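Local coordinates for glycerol-3-phosphate dehydrogenase [NAD(+)] 1 (Saccharomyces cerevisiae, PDB 4FGW), which catalyses the NAD-dependent interconversion of dihydroxyacetone phosphate and sn-glycerol 3-phosphate, driving glycerol accumulation under hyperosmotic stress, at residues A[45-49]-A[121-125]; A[51-56]-A[220-226]; A[179-183]-A[296-301]; A[193-199]-A[226-232]. All blocks are in the same frame, centred on the assembly; numbering follows the deposited sequence.

Interaction 1: A[45-49]-A[121-125]; sequences WGTTI and IVFNI
The amide of Asn124 lies over one face of the Trp45 indole, standing nearly upright on it, with the two planes 83° apart. Its CG is 3.6 Å from Trp45 CD1, on the five-membered ring. Two torsions bring the groups together. The tryptophan CG is anti to its own N (chi1 -161°), turning the ring toward the next turn of the helix, where Ile49 lies, while Asn124 has a similar rotation (chi1 -155°) that carries its amide from the end of strand 120-123 toward the first turn of helix 44-59. There Asn124 CG also comes within 3.5 Å of Gly46 N, and Asn124 CB sits 3.8 Å from Gly46 CA. Having no side chain, this glycine leaves room for the Asn124 carbonyl, whose O is 3.9 Å from Gly46 CA.

Ile49 closes the group in. Its CD1 rests 3.6 Å above the indole plane, toward the rim and on the same face as the amide, whereas the other branch, CG2, crosses to Val122 CG1 at 3.8 Å.

Helix 44-59 follows strand 35-40 in the strand-turn-helix that opens the Rossmann fold, and strand 120-123 lies beside that strand in the sheet; Gly46 is the last glycine of a GxGxxG pattern and, like Trp45, probably contributes to NAD(+) binding. Chemically, aromatic face, aliphatic chain and helix peptides together help to fix a buried polar amide.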
loop_
_atom_site.group_PDB
_atom_site.type_symbol
_atom_site.label_atom_id
_atom_site.label_comp_id
_atom_site.label_asym_id
_atom_site.label_seq_id
_atom_site.Cartn_x
_atom_site.Cartn_y
_atom_site.Cartn_z
ATOM N N TRP A 45 8.772 16.430 17.020
ATOM C CA TRP A 45 7.702 16.773 16.109
ATOM C C TRP A 45 7.209 18.199 16.294
ATOM O O TRP A 45 6.924 18.875 15.305
ATOM C CB TRP A 45 6.579 15.722 16.218
ATOM C CG TRP A 45 5.598 15.638 15.074
ATOM C CD1 TRP A 45 4.290 15.261 15.162
ATOM C CD2 TRP A 45 5.859 15.847 13.675
ATOM N NE1 TRP A 45 3.715 15.240 13.911
ATOM C CE2 TRP A 45 4.654 15.594 12.982
ATOM C CE3 TRP A 45 6.988 16.247 12.939
ATOM C CZ2 TRP A 45 4.547 15.725 11.595
ATOM C CZ3 TRP A 45 6.889 16.350 11.561
ATOM C CH2 TRP A 45 5.684 16.078 10.902
ATOM N N GLY A 46 7.162 18.650 17.546
ATOM C CA GLY A 46 6.751 19.995 17.930
ATOM C C GLY A 46 7.600 21.094 17.325
ATOM O O GLY A 46 7.051 22.044 16.760
ATOM N N THR A 47 8.945 20.968 17.436
ATOM C CA THR A 47 9.911 21.939 16.896
ATOM C C THR A 47 9.881 21.926 15.368
ATOM O O THR A 47 9.937 22.987 14.742
ATOM C CB THR A 47 11.323 21.681 17.448
ATOM O OG1 THR A 47 11.249 21.494 18.855
ATOM C CG2 THR A 47 12.297 22.804 17.136
ATOM N N THR A 48 9.791 20.720 14.781
ATOM C CA THR A 48 9.736 20.498 13.342
ATOM C C THR A 48 8.488 21.157 12.741
ATOM O O THR A 48 8.618 21.935 11.797
ATOM C CB THR A 48 9.855 18.997 13.030
ATOM O OG1 THR A 48 11.027 18.473 13.660
ATOM C CG2 THR A 48 9.916 18.721 11.546
ATOM N N ILE A 49 7.299 20.884 13.311
ATOM C CA ILE A 49 6.060 21.480 12.822
ATOM C C ILE A 49 6.031 23.004 12.974
ATOM O O ILE A 49 5.491 23.691 12.108
ATOM C CB ILE A 49 4.779 20.725 13.288
ATOM C CG1 ILE A 49 3.797 20.512 12.121
ATOM C CG2 ILE A 49 4.092 21.379 14.484
ATOM C CD1 ILE A 49 4.141 19.358 11.184
ATOM N N ILE A 121 -4.016 27.159 17.094
ATOM C CA ILE A 121 -3.181 26.378 18.012
ATOM C C ILE A 121 -2.839 25.041 17.351
ATOM O O ILE A 121 -3.735 24.320 16.905
ATOM C CB ILE A 121 -3.762 26.194 19.450
ATOM C CG1 ILE A 121 -3.974 27.548 20.159
ATOM C CG2 ILE A 121 -2.837 25.296 20.295
ATOM C CD1 ILE A 121 -4.756 27.489 21.491
ATOM N N VAL A 122 -1.539 24.723 17.278
ATOM C CA VAL A 122 -1.056 23.459 16.720
ATOM C C VAL A 122 -0.574 22.636 17.925
ATOM O O VAL A 122 0.421 23.000 18.555
ATOM C CB VAL A 122 0.042 23.655 15.637
ATOM C CG1 VAL A 122 0.481 22.316 15.053
ATOM C CG2 VAL A 122 -0.434 24.589 14.530
ATOM N N PHE A 123 -1.331 21.594 18.313
ATOM C CA PHE A 123 -0.953 20.760 19.458
ATOM C C PHE A 123 0.005 19.693 18.984
ATOM O O PHE A 123 -0.309 18.946 18.054
ATOM C CB PHE A 123 -2.176 20.119 20.122
ATOM C CG PHE A 123 -3.082 21.093 20.825
ATOM C CD1 PHE A 123 -4.194 21.623 20.178
ATOM C CD2 PHE A 123 -2.834 21.475 22.141
ATOM C CE1 PHE A 123 -5.043 22.512 20.842
ATOM C CE2 PHE A 123 -3.682 22.366 22.799
ATOM C CZ PHE A 123 -4.785 22.873 22.148
ATOM N N ASN A 124 1.187 19.650 19.592
ATOM C CA ASN A 124 2.216 18.681 19.237
ATOM C C ASN A 124 3.039 18.256 20.462
ATOM O O ASN A 124 4.247 18.496 20.548
ATOM C CB ASN A 124 3.077 19.201 18.075
ATOM C CG ASN A 124 3.740 18.123 17.264
ATOM O OD1 ASN A 124 4.022 18.308 16.079
ATOM N ND2 ASN A 124 4.005 16.971 17.870
ATOM N N ILE A 125 2.401 17.517 21.364
ATOM C CA ILE A 125 3.032 17.001 22.580
ATOM C C ILE A 125 2.687 15.545 22.738
ATOM O O ILE A 125 1.734 15.110 22.150
ATOM C CB ILE A 125 2.517 17.709 23.872
ATOM C CG1 ILE A 125 1.084 17.317 24.157
ATOM C CG2 ILE A 125 2.628 19.185 23.787
ATOM C CD1 ILE A 125 0.135 18.355 23.818
#

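Interaction 2: A[51-56]-A[220-226]; sequences KVVAEN and ALFHRPY
The Arg224 guanidinium is held between Glu55 CB on one face and Pro225 CD on the opposite one, while Glu55 OE1 lies at its edge, in its plane. The same oxygen also meets the edge of the Tyr226 ring, one face of which carries Arg224 CB. OE1 thus takes two strong bonds: Arg224 NE reaches its anti lone pair at 2.7 Å (N-H...O 155°), and Tyr226 OH approaches on the syn side at 2.6 Å. Glu55 OE2 uses its syn lone pair for Lys51 NZ at 2.8 Å, completing a salt-bridge network in which Lys51 also pairs with Glu191. Bends at chi2 and chi3 curl the arginine against helix 44-59, bringing NE to Glu55.

Asn56 serves the end of helix 215-222. Its ND2 donates to Leu221 O at 2.7 Å and to His223 O at 3.2 Å, each time from above the carbonyl plane. Beside it, Val53 CG2 packs on Phe222 CE1 at 3.7 Å.

This joins helix 44-59 to the end of helix 215-222 and the loop into strand 227-232, with Val37 of strand 35-40 and Phe64 of strand 64-65 alongside; His223 bonds Glu384 of the second subunit.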
loop_
_atom_site.group_PDB
_atom_site.type_symbol
_atom_site.label_atom_id
_atom_site.label_comp_id
_atom_site.label_asym_id
_atom_site.label_seq_id
_atom_site.Cartn_x
_atom_site.Cartn_y
_atom_site.Cartn_z
ATOM N N LYS A 51 8.747 24.903 12.788
ATOM C CA LYS A 51 9.690 25.372 11.765
ATOM C C LYS A 51 8.939 25.502 10.427
ATOM O O LYS A 51 9.106 26.506 9.729
ATOM C CB LYS A 51 10.876 24.393 11.643
ATOM C CG LYS A 51 11.905 24.748 10.570
ATOM C CD LYS A 51 12.936 23.642 10.405
ATOM C CE LYS A 51 13.933 23.915 9.308
ATOM N NZ LYS A 51 13.398 23.582 7.963
ATOM N N VAL A 52 8.102 24.489 10.097
ATOM C CA VAL A 52 7.248 24.404 8.905
ATOM C C VAL A 52 6.264 25.602 8.890
ATOM O O VAL A 52 6.147 26.300 7.874
ATOM C CB VAL A 52 6.523 23.026 8.878
ATOM C CG1 VAL A 52 5.328 23.012 7.925
ATOM C CG2 VAL A 52 7.496 21.897 8.544
ATOM N N VAL A 53 5.598 25.844 10.037
ATOM C CA VAL A 53 4.631 26.921 10.252
ATOM C C VAL A 53 5.300 28.313 10.182
ATOM O O VAL A 53 4.771 29.190 9.495
ATOM C CB VAL A 53 3.799 26.662 11.539
ATOM C CG1 VAL A 53 3.111 27.923 12.044
ATOM C CG2 VAL A 53 2.777 25.550 11.310
ATOM N N ALA A 54 6.480 28.494 10.826
ATOM C CA ALA A 54 7.229 29.763 10.799
ATOM C C ALA A 54 7.698 30.149 9.391
ATOM O O ALA A 54 7.717 31.338 9.056
ATOM C CB ALA A 54 8.409 29.719 11.761
ATOM N N GLU A 55 8.058 29.143 8.574
ATOM C CA GLU A 55 8.482 29.311 7.182
ATOM C C GLU A 55 7.321 29.844 6.337
ATOM O O GLU A 55 7.521 30.740 5.513
ATOM C CB GLU A 55 8.972 27.970 6.607
ATOM C CG GLU A 55 10.413 27.633 6.956
ATOM C CD GLU A 55 10.828 26.195 6.703
ATOM O OE1 GLU A 55 10.155 25.505 5.905
ATOM O OE2 GLU A 55 11.836 25.759 7.303
ATOM N N ASN A 56 6.108 29.298 6.561
ATOM C CA ASN A 56 4.893 29.687 5.851
ATOM C C ASN A 56 4.322 31.030 6.290
ATOM O O ASN A 56 3.766 31.740 5.451
ATOM C CB ASN A 56 3.850 28.577 5.891
ATOM C CG ASN A 56 4.183 27.412 4.999
ATOM O OD1 ASN A 56 4.670 27.566 3.874
ATOM N ND2 ASN A 56 3.893 26.214 5.465
ATOM N N ALA A 220 -2.000 26.487 3.068
ATOM C CA ALA A 220 -0.965 27.517 3.095
ATOM C C ALA A 220 -0.106 27.436 4.364
ATOM O O ALA A 220 1.088 27.718 4.296
ATOM C CB ALA A 220 -1.597 28.897 2.972
ATOM N N LEU A 221 -0.709 27.040 5.505
ATOM C CA LEU A 221 -0.032 26.939 6.799
ATOM C C LEU A 221 0.983 25.799 6.884
ATOM O O LEU A 221 2.051 25.980 7.470
ATOM C CB LEU A 221 -1.066 26.831 7.947
ATOM C CG LEU A 221 -0.550 26.843 9.397
ATOM C CD1 LEU A 221 0.151 28.150 9.731
ATOM C CD2 LEU A 221 -1.680 26.603 10.366
ATOM N N PHE A 222 0.653 24.633 6.318
ATOM C CA PHE A 222 1.511 23.459 6.421
ATOM C C PHE A 222 2.292 23.056 5.176
ATOM O O PHE A 222 3.358 22.448 5.316
ATOM C CB PHE A 222 0.727 22.273 7.007
ATOM C CG PHE A 222 0.122 22.521 8.371
ATOM C CD1 PHE A 222 0.918 22.531 9.513
ATOM C CD2 PHE A 222 -1.247 22.729 8.515
ATOM C CE1 PHE A 222 0.356 22.738 10.772
ATOM C CE2 PHE A 222 -1.808 22.941 9.778
ATOM C CZ PHE A 222 -1.002 22.950 10.895
ATOM N N HIS A 223 1.768 23.350 3.964
ATOM C CA HIS A 223 2.431 22.952 2.716
ATOM C C HIS A 223 3.796 23.595 2.503
ATOM O O HIS A 223 3.951 24.813 2.642
ATOM C CB HIS A 223 1.527 23.142 1.488
ATOM C CG HIS A 223 2.066 22.496 0.245
ATOM N ND1 HIS A 223 1.736 21.200 -0.093
ATOM C CD2 HIS A 223 2.929 22.981 -0.677
ATOM C CE1 HIS A 223 2.394 20.943 -1.212
ATOM N NE2 HIS A 223 3.130 21.982 -1.596
ATOM N N ARG A 224 4.784 22.753 2.167
ATOM C CA ARG A 224 6.164 23.150 1.864
ATOM C C ARG A 224 6.601 22.358 0.621
ATOM O O ARG A 224 6.031 21.293 0.384
ATOM C CB ARG A 224 7.116 22.830 3.050
ATOM C CG ARG A 224 6.799 23.505 4.391
ATOM C CD ARG A 224 6.850 25.032 4.374
ATOM N NE ARG A 224 8.185 25.564 4.094
ATOM C CZ ARG A 224 8.473 26.394 3.097
ATOM N NH1 ARG A 224 7.520 26.807 2.270
ATOM N NH2 ARG A 224 9.714 26.822 2.921
ATOM N N PRO A 225 7.614 22.802 -0.165
ATOM C CA PRO A 225 8.046 21.993 -1.326
ATOM C C PRO A 225 8.562 20.596 -0.935
ATOM O O PRO A 225 8.387 19.637 -1.692
ATOM C CB PRO A 225 9.139 22.853 -1.976
ATOM C CG PRO A 225 8.882 24.256 -1.473
ATOM C CD PRO A 225 8.399 24.052 -0.067
ATOM N N TYR A 226 9.158 20.483 0.269
ATOM C CA TYR A 226 9.689 19.249 0.855
ATOM C C TYR A 226 8.651 18.527 1.748
ATOM O O TYR A 226 8.952 17.481 2.321
ATOM C CB TYR A 226 10.969 19.559 1.665
ATOM C CG TYR A 226 10.744 20.462 2.865
ATOM C CD1 TYR A 226 10.353 19.937 4.096
ATOM C CD2 TYR A 226 10.950 21.837 2.779
ATOM C CE1 TYR A 226 10.148 20.760 5.202
ATOM C CE2 TYR A 226 10.755 22.669 3.882
ATOM C CZ TYR A 226 10.355 22.126 5.093
ATOM O OH TYR A 226 10.157 22.939 6.185
#

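Interaction 3: A[179-183]-A[296-301]; sequences LSGAN and SAGVAD
Gly181 and Ala297 approach to 4.0 Å between CA atoms, and Ala182, the centre of an inverse gamma turn, comes to 4.2 Å from Asp301 on the same measure, as the chain leaving strand 175-180 runs across the 296-301 part of helix 296-307. That part has a wider, pi-type turn, in which Asp301 N bonds Ser296 O.

The direct polar link is a fairly straight bond from Ala182 N to Ser296 OG, 2.9 Å long with an N-H...O angle of 161°. The hydroxyl is placed for it by a chi1 of -175°, which swings OG out toward the loop; it stands only 3.4 Å from Gly181 CA, where no side chain intervenes. Small residues allow the rest of the fit, Ala182 CB touching Ala300 CB at 4.0 Å and Ala297 CB resting against Ser180 O at 3.4 Å.

Here the end of a Rossmann-domain strand meets the helical C-terminal part of the chain, the junction at which the active site of this family lies. Asp301 OD2 forms a salt bridge with Lys152, a probable substrate-binding residue, and Gly181 O accepts a bond from the same amine, which probably offsets the closeness of the two acceptors, 3.5 Å apart. Asp301 also touches Lys245, the probable proton acceptor. A water 2.7 Å from Asp301 OD2 also bonds Ser180 OG and Ala297 O, and probably helps to orient the carboxylate.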
loop_
_atom_site.group_PDB
_atom_site.type_symbol
_atom_site.label_atom_id
_atom_site.label_comp_id
_atom_site.label_asym_id
_atom_site.label_seq_id
_atom_site.Cartn_x
_atom_site.Cartn_y
_atom_site.Cartn_z
ATOM N N LEU A 179 -3.446 16.393 12.014
ATOM C CA LEU A 179 -2.335 16.341 11.065
ATOM C C LEU A 179 -1.653 14.984 11.275
ATOM O O LEU A 179 -1.197 14.692 12.383
ATOM C CB LEU A 179 -1.338 17.503 11.284
ATOM C CG LEU A 179 -0.177 17.638 10.276
ATOM C CD1 LEU A 179 0.200 19.071 10.069
ATOM C CD2 LEU A 179 1.062 16.835 10.718
ATOM N N SER A 180 -1.625 14.145 10.215
ATOM C CA SER A 180 -1.013 12.805 10.239
ATOM C C SER A 180 -0.625 12.347 8.832
ATOM O O SER A 180 -1.342 12.604 7.879
ATOM C CB SER A 180 -1.965 11.798 10.883
ATOM O OG SER A 180 -1.314 10.601 11.277
ATOM N N GLY A 181 0.509 11.678 8.714
ATOM C CA GLY A 181 0.989 11.160 7.437
ATOM C C GLY A 181 2.195 10.265 7.590
ATOM O O GLY A 181 2.662 10.049 8.707
ATOM N N ALA A 182 2.692 9.706 6.471
ATOM C CA ALA A 182 3.897 8.874 6.462
ATOM C C ALA A 182 5.111 9.833 6.565
ATOM O O ALA A 182 5.657 10.316 5.566
ATOM C CB ALA A 182 3.951 8.050 5.185
ATOM N N ASN A 183 5.476 10.154 7.804
ATOM C CA ASN A 183 6.556 11.088 8.095
ATOM C C ASN A 183 7.179 10.895 9.466
ATOM O O ASN A 183 6.564 10.313 10.349
ATOM C CB ASN A 183 6.113 12.564 7.874
ATOM C CG ASN A 183 4.815 12.948 8.522
ATOM O OD1 ASN A 183 4.672 12.961 9.743
ATOM N ND2 ASN A 183 3.852 13.292 7.712
ATOM N N SER A 296 -2.094 10.169 2.765
ATOM C CA SER A 296 -0.824 9.844 3.408
ATOM C C SER A 296 -1.056 9.169 4.759
ATOM O O SER A 296 -0.393 8.187 5.083
ATOM C CB SER A 296 0.027 11.100 3.579
ATOM O OG SER A 296 1.305 10.777 4.107
ATOM N N ALA A 297 -2.031 9.685 5.520
ATOM C CA ALA A 297 -2.432 9.186 6.832
ATOM C C ALA A 297 -2.889 7.725 6.772
ATOM O O ALA A 297 -2.663 6.988 7.728
ATOM C CB ALA A 297 -3.545 10.049 7.376
ATOM N N GLY A 298 -3.487 7.332 5.644
ATOM C CA GLY A 298 -3.978 5.985 5.402
ATOM C C GLY A 298 -2.919 5.042 4.881
ATOM O O GLY A 298 -1.969 4.724 5.598
ATOM N N VAL A 299 -3.087 4.607 3.616
ATOM C CA VAL A 299 -2.235 3.658 2.893
ATOM C C VAL A 299 -0.709 3.917 3.002
ATOM O O VAL A 299 0.045 2.980 3.298
ATOM C CB VAL A 299 -2.737 3.440 1.430
ATOM C CG1 VAL A 299 -2.486 4.662 0.539
ATOM C CG2 VAL A 299 -2.126 2.183 0.811
ATOM N N ALA A 300 -0.265 5.173 2.783
ATOM C CA ALA A 300 1.163 5.528 2.828
ATOM C C ALA A 300 1.756 5.301 4.228
ATOM O O ALA A 300 2.834 4.704 4.350
ATOM C CB ALA A 300 1.373 6.971 2.381
ATOM N N ASP A 301 1.018 5.699 5.282
ATOM C CA ASP A 301 1.489 5.493 6.645
ATOM C C ASP A 301 1.567 4.016 7.001
ATOM O O ASP A 301 2.507 3.596 7.681
ATOM C CB ASP A 301 0.685 6.303 7.663
ATOM C CG ASP A 301 1.500 6.688 8.880
ATOM O OD1 ASP A 301 2.715 6.431 8.885
ATOM O OD2 ASP A 301 0.920 7.245 9.828
HETATM O O HOH W 1 -1.550 8.256 10.040
#

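Interaction 4: A[193-199]-A[226-232]; sequences WSETTVA and YFHVSVI
Strands 194-199 and 227-232 run parallel, 4.6 Å apart at their closest and 25° from exact alignment, with Ser194 opposite Phe227 and Ala199 opposite Ile232. Ser194, Thr196 and Val198 each give their N-H and take another through their O, making six backbone bonds with Tyr226, His228, Ser230 and Ile232; the one from Val198 N to Ser230 O, 2.9 Å, is nearly straight at 172°. Where the pair begins, a water joins Ser194 OG to Tyr226 O.

Helix 215-222 connects the two strands in a beta-alpha-beta crossover at one border of the large Rossmann-type sheet, whose strand 175-180 flanks 194-199 in the antiparallel sense.

On the face with His228, Trp193 makes a T-shaped stack: its NE1 edge stands 3.2 Å above the centre of the imidazole, the planes 78° apart. The histidine's NE2 bonds Pro380 O of the second subunit, and Glu195, next to it, forms a salt bridge with Arg270 of that subunit. Farther along, Thr197 CG2 meets Ile232 CG1 at 3.8 Å. On the other face Phe227, its CG anti to N, leans across to Thr196, with CZ 3.5 Å from Thr196 CG2; that methyl also lies alongside Val229 CG2, at 3.7 Å.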
loop_
_atom_site.group_PDB
_atom_site.type_symbol
_atom_site.label_atom_id
_atom_site.label_comp_id
_atom_site.label_asym_id
_atom_site.label_seq_id
_atom_site.Cartn_x
_atom_site.Cartn_y
_atom_site.Cartn_z
ATOM N N TRP A 193 12.040 15.074 1.455
ATOM C CA TRP A 193 10.674 15.011 0.953
ATOM C C TRP A 193 9.787 13.871 1.491
ATOM O O TRP A 193 10.134 12.693 1.418
ATOM C CB TRP A 193 10.617 15.120 -0.580
ATOM C CG TRP A 193 9.215 15.115 -1.104
ATOM C CD1 TRP A 193 8.319 16.142 -1.056
ATOM C CD2 TRP A 193 8.510 13.991 -1.648
ATOM N NE1 TRP A 193 7.115 15.745 -1.589
ATOM C CE2 TRP A 193 7.208 14.428 -1.969
ATOM C CE3 TRP A 193 8.866 12.658 -1.931
ATOM C CZ2 TRP A 193 6.261 13.588 -2.570
ATOM C CZ3 TRP A 193 7.930 11.826 -2.531
ATOM C CH2 TRP A 193 6.649 12.296 -2.860
ATOM N N SER A 194 8.628 14.260 2.008
ATOM C CA SER A 194 7.576 13.388 2.514
ATOM C C SER A 194 6.241 14.129 2.380
ATOM O O SER A 194 6.203 15.258 1.871
ATOM C CB SER A 194 7.835 12.959 3.962
ATOM O OG SER A 194 7.853 14.048 4.870
ATOM N N GLU A 195 5.145 13.478 2.802
ATOM C CA GLU A 195 3.811 14.051 2.731
ATOM C C GLU A 195 3.112 13.965 4.076
ATOM O O GLU A 195 3.535 13.217 4.968
ATOM C CB GLU A 195 2.955 13.299 1.697
ATOM C CG GLU A 195 3.468 13.307 0.266
ATOM C CD GLU A 195 2.553 12.584 -0.704
ATOM O OE1 GLU A 195 2.257 13.153 -1.778
ATOM O OE2 GLU A 195 2.106 11.463 -0.379
ATOM N N THR A 196 1.997 14.706 4.189
ATOM C CA THR A 196 1.084 14.652 5.321
ATOM C C THR A 196 -0.330 14.986 4.885
ATOM O O THR A 196 -0.535 15.700 3.896
ATOM C CB THR A 196 1.560 15.476 6.547
ATOM O OG1 THR A 196 1.029 14.866 7.718
ATOM C CG2 THR A 196 1.113 16.946 6.504
ATOM N N THR A 197 -1.299 14.477 5.658
ATOM C CA THR A 197 -2.706 14.798 5.500
ATOM C C THR A 197 -3.044 15.718 6.673
ATOM O O THR A 197 -2.565 15.505 7.794
ATOM C CB THR A 197 -3.603 13.555 5.564
ATOM O OG1 THR A 197 -2.978 12.436 4.943
ATOM C CG2 THR A 197 -4.970 13.806 4.961
ATOM N N VAL A 198 -3.837 16.759 6.385
ATOM C CA VAL A 198 -4.401 17.670 7.364
ATOM C C VAL A 198 -5.914 17.515 7.205
ATOM O O VAL A 198 -6.439 17.686 6.102
ATOM C CB VAL A 198 -3.934 19.149 7.232
ATOM C CG1 VAL A 198 -4.610 20.026 8.290
ATOM C CG2 VAL A 198 -2.420 19.261 7.352
ATOM N N ALA A 199 -6.605 17.138 8.292
ATOM C CA ALA A 199 -8.058 16.975 8.284
ATOM C C ALA A 199 -8.711 17.965 9.220
ATOM O O ALA A 199 -8.236 18.162 10.336
ATOM C CB ALA A 199 -8.440 15.559 8.651
ATOM N N TYR A 226 9.158 20.483 0.269
ATOM C CA TYR A 226 9.689 19.249 0.855
ATOM C C TYR A 226 8.651 18.527 1.748
ATOM O O TYR A 226 8.952 17.481 2.321
ATOM C CB TYR A 226 10.969 19.559 1.665
ATOM C CG TYR A 226 10.744 20.462 2.865
ATOM C CD1 TYR A 226 10.353 19.937 4.096
ATOM C CD2 TYR A 226 10.950 21.837 2.779
ATOM C CE1 TYR A 226 10.148 20.760 5.202
ATOM C CE2 TYR A 226 10.755 22.669 3.882
ATOM C CZ TYR A 226 10.355 22.126 5.093
ATOM O OH TYR A 226 10.157 22.939 6.185
ATOM N N PHE A 227 7.462 19.108 1.916
ATOM C CA PHE A 227 6.422 18.550 2.788
ATOM C C PHE A 227 5.059 18.777 2.152
ATOM O O PHE A 227 4.410 19.801 2.420
ATOM C CB PHE A 227 6.517 19.220 4.180
ATOM C CG PHE A 227 5.735 18.605 5.315
ATOM C CD1 PHE A 227 5.912 17.266 5.661
ATOM C CD2 PHE A 227 4.903 19.387 6.108
ATOM C CE1 PHE A 227 5.237 16.715 6.753
ATOM C CE2 PHE A 227 4.238 18.835 7.203
ATOM C CZ PHE A 227 4.423 17.507 7.527
ATOM N N HIS A 228 4.646 17.839 1.274
ATOM C CA HIS A 228 3.377 17.931 0.552
ATOM C C HIS A 228 2.182 17.737 1.479
ATOM O O HIS A 228 2.142 16.780 2.251
ATOM C CB HIS A 228 3.336 16.963 -0.641
ATOM C CG HIS A 228 4.160 17.385 -1.823
ATOM N ND1 HIS A 228 5.083 18.410 -1.740
ATOM C CD2 HIS A 228 4.174 16.890 -3.077
ATOM C CE1 HIS A 228 5.615 18.514 -2.946
ATOM N NE2 HIS A 228 5.104 17.614 -3.781
ATOM N N VAL A 229 1.225 18.676 1.414
ATOM C CA VAL A 229 0.041 18.663 2.257
ATOM C C VAL A 229 -1.234 18.481 1.449
ATOM O O VAL A 229 -1.445 19.172 0.450
ATOM C CB VAL A 229 -0.001 19.920 3.196
ATOM C CG1 VAL A 229 -1.353 20.095 3.882
ATOM C CG2 VAL A 229 1.112 19.854 4.239
ATOM N N SER A 230 -2.081 17.545 1.895
ATOM C CA SER A 230 -3.409 17.312 1.335
ATOM C C SER A 230 -4.396 17.625 2.463
ATOM O O SER A 230 -4.285 17.051 3.546
ATOM C CB SER A 230 -3.557 15.871 0.867
ATOM O OG SER A 230 -4.912 15.587 0.560
ATOM N N VAL A 231 -5.311 18.571 2.231
ATOM C CA VAL A 231 -6.301 18.995 3.222
ATOM C C VAL A 231 -7.667 18.377 2.928
ATOM O O VAL A 231 -8.202 18.535 1.830
ATOM C CB VAL A 231 -6.387 20.533 3.430
ATOM C CG1 VAL A 231 -7.117 20.864 4.732
ATOM C CG2 VAL A 231 -5.005 21.171 3.422
ATOM N N ILE A 232 -8.218 17.663 3.920
ATOM C CA ILE A 232 -9.519 16.986 3.833
ATOM C C ILE A 232 -10.389 17.322 5.054
ATOM O O ILE A 232 -9.972 18.109 5.907
ATOM C CB ILE A 232 -9.356 15.445 3.608
ATOM C CG1 ILE A 232 -8.608 14.760 4.780
ATOM C CG2 ILE A 232 -8.706 15.143 2.246
ATOM C CD1 ILE A 232 -8.880 13.284 4.953
HETATM O O HOH W 2 9.278 16.204 4.629
#

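How the interactions relate
Helix 44-59 carries interactions 1 and 2, their centres 13 Å apart: its first turn lies at the probable NAD(+) site, its later turns against the crossover helix. Interaction 2 passes into interaction 4, sharing Tyr226 and joined by a probable hydrogen bond between His223 ND1 and Val229 N (3.0 Å). Interactions 3 and 4 lie closest, centres 8 Å apart, linked where Thr197 N meets Ser180 O at 2.9 Å. Trp45 connects the cofactor side to both, its CH2 3.9 Å from Phe227 CZ and its CZ2 3.8 Å from Leu179 CD2. Interaction 3 places Asp301 beside Lys152 and Lys245, the probable substrate-binding and proton-acceptor residues. Interactions 2, 3 and 4 also touch the second subunit.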